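Local coordinates for rhamnose ABC transporter, periplasmic rhamnose-binding protein (Kribbella flavida, PDB 4KVF) that probably binds rhamnose or a related sugar outside the cell membrane and hands it to an ABC transporter for uptake, at residues Ala43-Gln48 and Ile100-Asn105; Val235-Ala240 and Val253-Leu258; Val65-Gly70 and Ala288-Ala293. One frame throughout, in Å; residues are numbered along the deposited sequence.

Contact 1: Ala43-Gln48 and Ile100-Asn105; sequences AYLPKQ and IVVAAN
I100 runs beside A43 where two strands, 41-45 and 99-102, lie parallel in the six-stranded sheet of the N-terminal lobe, a Rossmann-like layer of the type I periplasmic binding protein fold. A43 O passes I100 CA and is taken by V101 N at 2.8 Å, almost collinear with the carbonyl. V101 uses both its backbone groups: its O accepts from L45 N at 2.7 Å. On the side of the sheet shared with Y44, V101 slips under the tyrosine ring, its CB 4.0 Å from the ring centroid in a CH-pi contact over one face. CG1, anti to the backbone N (chi1 -178°), reaches Y44 CE2 at 3.5 Å, while the tyrosine OH is hydrogen-bonded to G285 O. V102 turns to the other side, where its CG2 lies 4.0 Å from L45 CD2. A103 N closes the pairing on L45 O at 3.0 Å, tilted 23° from the carbonyl plane. Past the strand ends, A103 CB rests on K47 CG, and the extended lysine runs by A104 O, its NZ hydrogen-bonded to S129 OG. N105 slides past that chain in the opposite direction, its OD1 3.2 Å from K47 CG.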
# COMPACT_ATOMS: atom_id res chain seq x y z
N ALA A 43 20.00 -1.87 2.19
CA ALA A 43 19.83 -0.61 1.48
C ALA A 43 18.43 -0.52 0.89
O ALA A 43 17.90 -1.52 0.42
CB ALA A 43 20.86 -0.49 0.37
N TYR A 44 17.86 0.69 0.90
CA TYR A 44 16.51 0.94 0.39
C TYR A 44 16.56 1.81 -0.86
O TYR A 44 17.25 2.83 -0.90
CB TYR A 44 15.67 1.63 1.45
CG TYR A 44 15.19 0.68 2.50
CD1 TYR A 44 16.06 0.20 3.47
CD2 TYR A 44 13.88 0.23 2.51
CE1 TYR A 44 15.63 -0.71 4.43
CE2 TYR A 44 13.45 -0.67 3.47
CZ TYR A 44 14.33 -1.13 4.42
OH TYR A 44 13.88 -2.03 5.37
N LEU A 45 15.81 1.38 -1.87
CA LEU A 45 15.68 2.11 -3.14
C LEU A 45 14.21 2.26 -3.45
O LEU A 45 13.61 1.42 -4.15
CB LEU A 45 16.38 1.34 -4.28
CG LEU A 45 16.27 1.87 -5.72
CD1 LEU A 45 16.58 3.36 -5.79
CD2 LEU A 45 17.22 1.09 -6.62
N PRO A 46 13.61 3.34 -2.94
CA PRO A 46 12.20 3.62 -3.23
C PRO A 46 12.04 4.13 -4.66
O PRO A 46 13.04 4.32 -5.36
CB PRO A 46 11.86 4.71 -2.22
CG PRO A 46 13.15 5.47 -2.07
CD PRO A 46 14.25 4.44 -2.19
N LYS A 47 10.81 4.35 -5.10
CA LYS A 47 10.56 4.91 -6.43
C LYS A 47 11.09 6.34 -6.56
O LYS A 47 11.70 6.69 -7.57
CB LYS A 47 9.07 4.86 -6.77
CG LYS A 47 8.53 3.44 -6.78
CD LYS A 47 7.16 3.38 -7.42
CE LYS A 47 6.88 1.98 -7.94
NZ LYS A 47 5.48 1.85 -8.42
N GLN A 48 10.85 7.16 -5.54
CA GLN A 48 11.36 8.52 -5.50
C GLN A 48 11.73 8.94 -4.08
O GLN A 48 10.95 8.73 -3.15
CB GLN A 48 10.34 9.52 -6.07
CG GLN A 48 10.25 9.55 -7.59
CD GLN A 48 9.64 10.84 -8.12
OE1 GLN A 48 9.75 11.90 -7.49
NE2 GLN A 48 8.99 10.76 -9.28
N ILE A 100 19.10 -5.76 -0.76
CA ILE A 100 18.56 -4.61 -1.49
C ILE A 100 17.04 -4.65 -1.40
O ILE A 100 16.41 -5.63 -1.79
CB ILE A 100 18.99 -4.59 -2.98
CG1 ILE A 100 20.51 -4.43 -3.11
CG2 ILE A 100 18.29 -3.43 -3.72
CD1 ILE A 100 21.03 -4.54 -4.56
N VAL A 101 16.47 -3.59 -0.86
CA VAL A 101 15.02 -3.44 -0.76
C VAL A 101 14.58 -2.39 -1.78
O VAL A 101 14.93 -1.21 -1.66
CB VAL A 101 14.61 -3.00 0.65
CG1 VAL A 101 13.10 -2.91 0.76
CG2 VAL A 101 15.16 -3.99 1.66
N VAL A 102 13.82 -2.81 -2.78
CA VAL A 102 13.57 -1.93 -3.92
C VAL A 102 12.10 -1.91 -4.36
O VAL A 102 11.44 -2.95 -4.43
CB VAL A 102 14.49 -2.33 -5.11
CG1 VAL A 102 14.34 -3.82 -5.44
CG2 VAL A 102 14.21 -1.46 -6.34
N ALA A 103 11.60 -0.71 -4.66
CA ALA A 103 10.26 -0.58 -5.23
C ALA A 103 10.45 -0.42 -6.73
O ALA A 103 10.82 0.65 -7.20
CB ALA A 103 9.54 0.64 -4.65
N ALA A 104 10.22 -1.49 -7.47
CA ALA A 104 10.49 -1.50 -8.91
C ALA A 104 9.51 -0.67 -9.73
O ALA A 104 8.29 -0.89 -9.69
CB ALA A 104 10.54 -2.96 -9.43
N ASN A 105 10.02 0.29 -10.51
CA ASN A 105 9.16 1.09 -11.38
C ASN A 105 8.67 0.29 -12.58
O ASN A 105 7.55 0.49 -13.05
CB ASN A 105 9.90 2.34 -11.86
CG ASN A 105 10.07 3.37 -10.77
OD1 ASN A 105 9.24 3.47 -9.87
ND2 ASN A 105 11.15 4.15 -10.85

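Contact 2: Val235-Ala240 and Val253-Leu258; sequences VGIAAA and VAITGL
I237 leans from helix 234-245 onto strand 254-257, the last two elements of the beta-alpha-beta unit begun by strand 226-231 in the parallel sheet of the second lobe. The close packing is all centred on this isoleucine. Its CG1 stands anti to the backbone N (chi1 -171°) and the chain stays extended, which carries CD1 to 3.6 Å from T256 C, beside the peptide link to G257. The CG2 branch presses on L258 O at 3.2 Å. I255 slides past I237 in the opposite direction, its CG2 3.9 Å from I237 CG1. G257 fits this tight spot because it has no side chain: a CB there would come within 3.5 Å of I237 CD1, and its backbone angles would also jam that CB against T256 O. With an alanine here in place of I237, the T256-G257 peptide and L258 O would probably lose their apolar cover, and a gap is likely to open between helix and strand. One turn on, A240 offers only a methyl. This end is sparser but still buried, with A240 also on A216 of helix 209-222 and I255 on I229. Here the one side-chain touch is I255 CD1 on A240 CB, at 4.0 Å.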
# COMPACT_ATOMS: atom_id res chain seq x y z
N VAL A 235 -6.49 11.19 -3.81
CA VAL A 235 -6.93 12.45 -4.37
C VAL A 235 -8.45 12.51 -4.35
O VAL A 235 -9.04 13.53 -3.97
CB VAL A 235 -6.45 12.65 -5.83
CG1 VAL A 235 -7.09 13.87 -6.45
CG2 VAL A 235 -4.94 12.76 -5.88
N GLY A 236 -9.07 11.41 -4.74
CA GLY A 236 -10.50 11.35 -4.92
C GLY A 236 -11.26 11.47 -3.62
O GLY A 236 -12.24 12.21 -3.52
N ILE A 237 -10.82 10.74 -2.60
CA ILE A 237 -11.54 10.75 -1.34
C ILE A 237 -11.43 12.12 -0.68
O ILE A 237 -12.41 12.63 -0.09
CB ILE A 237 -11.05 9.60 -0.42
CG1 ILE A 237 -11.95 9.47 0.81
CG2 ILE A 237 -9.60 9.80 -0.01
CD1 ILE A 237 -11.49 8.38 1.76
N ALA A 238 -10.27 12.76 -0.82
CA ALA A 238 -10.08 14.10 -0.27
C ALA A 238 -10.96 15.14 -0.96
O ALA A 238 -11.49 16.05 -0.32
CB ALA A 238 -8.61 14.51 -0.36
N ALA A 239 -11.12 15.00 -2.28
CA ALA A 239 -11.93 15.94 -3.03
C ALA A 239 -13.41 15.72 -2.75
O ALA A 239 -14.17 16.68 -2.63
CB ALA A 239 -11.65 15.82 -4.51
N ALA A 240 -13.82 14.46 -2.64
CA ALA A 240 -15.22 14.17 -2.32
C ALA A 240 -15.57 14.67 -0.93
O ALA A 240 -16.64 15.25 -0.72
CB ALA A 240 -15.50 12.68 -2.44
N VAL A 253 -24.68 11.85 3.49
CA VAL A 253 -24.02 10.82 2.70
C VAL A 253 -22.66 10.52 3.32
O VAL A 253 -21.99 11.41 3.85
CB VAL A 253 -23.87 11.24 1.21
CG1 VAL A 253 -22.95 12.43 1.07
CG2 VAL A 253 -23.36 10.07 0.37
N ALA A 254 -22.27 9.25 3.30
CA ALA A 254 -20.98 8.86 3.85
C ALA A 254 -19.93 8.87 2.76
O ALA A 254 -20.23 8.61 1.59
CB ALA A 254 -21.06 7.48 4.49
N ILE A 255 -18.69 9.16 3.13
CA ILE A 255 -17.57 9.10 2.21
C ILE A 255 -16.54 8.15 2.79
O ILE A 255 -16.15 8.30 3.95
CB ILE A 255 -16.90 10.49 2.03
CG1 ILE A 255 -17.91 11.52 1.52
CG2 ILE A 255 -15.71 10.39 1.09
CD1 ILE A 255 -18.29 11.32 0.06
N THR A 256 -16.11 7.15 2.02
CA THR A 256 -15.02 6.28 2.45
C THR A 256 -14.10 5.98 1.26
O THR A 256 -14.27 6.58 0.20
CB THR A 256 -15.53 4.98 3.12
OG1 THR A 256 -14.43 4.26 3.68
CG2 THR A 256 -16.26 4.10 2.11
N GLY A 257 -13.13 5.10 1.42
CA GLY A 257 -12.16 4.88 0.36
C GLY A 257 -10.74 4.76 0.87
O GLY A 257 -10.51 4.34 2.01
N LEU A 258 -9.78 5.14 0.04
CA LEU A 258 -8.37 5.02 0.39
C LEU A 258 -7.79 6.41 0.48
O LEU A 258 -7.78 7.16 -0.50
CB LEU A 258 -7.63 4.21 -0.66
CG LEU A 258 -8.15 2.79 -0.84
CD1 LEU A 258 -7.47 2.16 -2.04
CD2 LEU A 258 -7.94 1.95 0.42

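Contact 3: Val65-Gly70 and Ala288-Ala293; sequences VGEIKG and AAYAGA
Y290 meets E67 and I68 with its flat ring, where the Schellman end of helix 52-67 joins helix 281-296 on the first lobe of a type I periplasmic binding protein fold. E67 OE1 lies at the hydroxyl edge, in the ring plane, and accepts a hydrogen bond from Y290 OH at 2.7 Å. The carboxylate is turned 66° against the ring, and the phenol reaches OE1 on its anti side, 21° out of the carboxylate plane. I68 comes at the ring obliquely, its CG2 3.5 Å from Y290 CE1. Elsewhere the ring meets that of Y286, whose OH is also weakly bonded to E67 OE1, so one oxygen ties two tyrosines of the same helix to the end of another.

Residues 65-70 end helix 52-67 in a Schellman motif: G70 N bonds back to V65 O at 2.9 Å and K69 N to G66 O at 3.2 Å, with K69 at positive phi. I68 is the first residue to leave helical geometry. Its CG1 sits between the backbone N and the carbonyl carbon (chi1 63°), and the extended chain beyond it carries CD1 toward A293. I68 fills the apolar middle, its two branches meeting Y290 and A293 of the same helix.

Such packing of a late helix beside an early one on the same sheet illustrates how type I binding proteins return the chain to the first lobe. I42 packs against both V65 and I68, and Y44 against A289. Away from the polar pair, V65 CG2 touches A289 CB at 3.9 Å, and at the far end I68 CD1 rests 3.6 Å from A293 CB.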
# COMPACT_ATOMS: atom_id res chain seq x y z
N VAL A 65 16.24 -1.98 10.87
CA VAL A 65 17.66 -2.24 10.68
C VAL A 65 18.44 -1.96 11.96
O VAL A 65 19.33 -2.72 12.36
CB VAL A 65 18.22 -1.45 9.45
CG1 VAL A 65 19.73 -1.54 9.39
CG2 VAL A 65 17.61 -2.02 8.18
N GLY A 66 18.08 -0.88 12.66
CA GLY A 66 18.71 -0.56 13.92
C GLY A 66 18.42 -1.63 14.96
O GLY A 66 19.27 -1.95 15.80
N GLU A 67 17.22 -2.18 14.92
CA GLU A 67 16.84 -3.22 15.88
C GLU A 67 17.69 -4.48 15.75
O GLU A 67 18.05 -5.10 16.76
CB GLU A 67 15.35 -3.55 15.75
CG GLU A 67 14.44 -2.44 16.26
CD GLU A 67 12.98 -2.80 16.16
OE1 GLU A 67 12.65 -3.79 15.47
OE2 GLU A 67 12.15 -2.09 16.78
N ILE A 68 18.01 -4.86 14.52
CA ILE A 68 18.80 -6.07 14.28
C ILE A 68 20.28 -5.73 14.14
O ILE A 68 21.07 -6.55 13.68
CB ILE A 68 18.30 -6.82 13.04
CG1 ILE A 68 18.46 -5.96 11.79
CG2 ILE A 68 16.84 -7.21 13.23
CD1 ILE A 68 18.07 -6.67 10.51
N LYS A 69 20.64 -4.52 14.56
CA LYS A 69 22.02 -4.06 14.61
C LYS A 69 22.72 -4.11 13.24
O LYS A 69 23.91 -4.41 13.15
CB LYS A 69 22.81 -4.83 15.67
CG LYS A 69 22.29 -4.61 17.09
CD LYS A 69 23.05 -5.45 18.11
N GLY A 70 21.97 -3.80 12.20
CA GLY A 70 22.49 -3.76 10.84
C GLY A 70 22.92 -2.35 10.47
O GLY A 70 22.98 -1.48 11.34
N ALA A 288 10.06 -5.23 5.40
CA ALA A 288 11.05 -5.55 4.36
C ALA A 288 12.43 -5.84 4.95
O ALA A 288 13.11 -6.77 4.52
CB ALA A 288 11.13 -4.42 3.33
N ALA A 289 12.84 -5.07 5.96
CA ALA A 289 14.13 -5.30 6.61
C ALA A 289 14.20 -6.67 7.28
O ALA A 289 15.18 -7.40 7.16
CB ALA A 289 14.43 -4.20 7.61
N TYR A 290 13.14 -7.05 8.00
CA TYR A 290 13.14 -8.35 8.65
C TYR A 290 13.11 -9.50 7.65
O TYR A 290 13.75 -10.53 7.86
CB TYR A 290 12.01 -8.47 9.68
CG TYR A 290 12.38 -7.89 11.03
CD1 TYR A 290 13.06 -8.66 11.97
CD2 TYR A 290 12.07 -6.57 11.36
CE1 TYR A 290 13.42 -8.13 13.21
CE2 TYR A 290 12.44 -6.04 12.59
CZ TYR A 290 13.11 -6.82 13.51
OH TYR A 290 13.47 -6.29 14.73
N ALA A 291 12.36 -9.34 6.56
CA ALA A 291 12.29 -10.38 5.55
C ALA A 291 13.67 -10.57 4.90
O ALA A 291 14.15 -11.69 4.71
CB ALA A 291 11.26 -10.00 4.48
N GLY A 292 14.29 -9.44 4.58
CA GLY A 292 15.61 -9.45 3.95
C GLY A 292 16.63 -10.09 4.88
O GLY A 292 17.46 -10.91 4.46
N ALA A 293 16.57 -9.73 6.15
CA ALA A 293 17.49 -10.29 7.14
C ALA A 293 17.27 -11.78 7.32
O ALA A 293 18.24 -12.53 7.47
CB ALA A 293 17.35 -9.57 8.47

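Overall arrangement
From the N terminus, the chain lays down strand 41-45, then helix 52-67, and contact 1 closes the first loop when 100-105 arrives, 52 residues after the end of 43-48. Contact 3 opens within that loop, at 65-70, and stays open until 288-293, so contacts 1 and 3 cross. They meet physically: Y44 OH is 3.2 Å from A289 CB. Contact 2 opens and closes within the long span of contact 3, in the other lobe, its centre about 36 Å from that of contact 3 and about 29 Å from that of contact 1. The span completes most of the first sheet, then builds the second lobe, before helix 281-296 packs back onto the first.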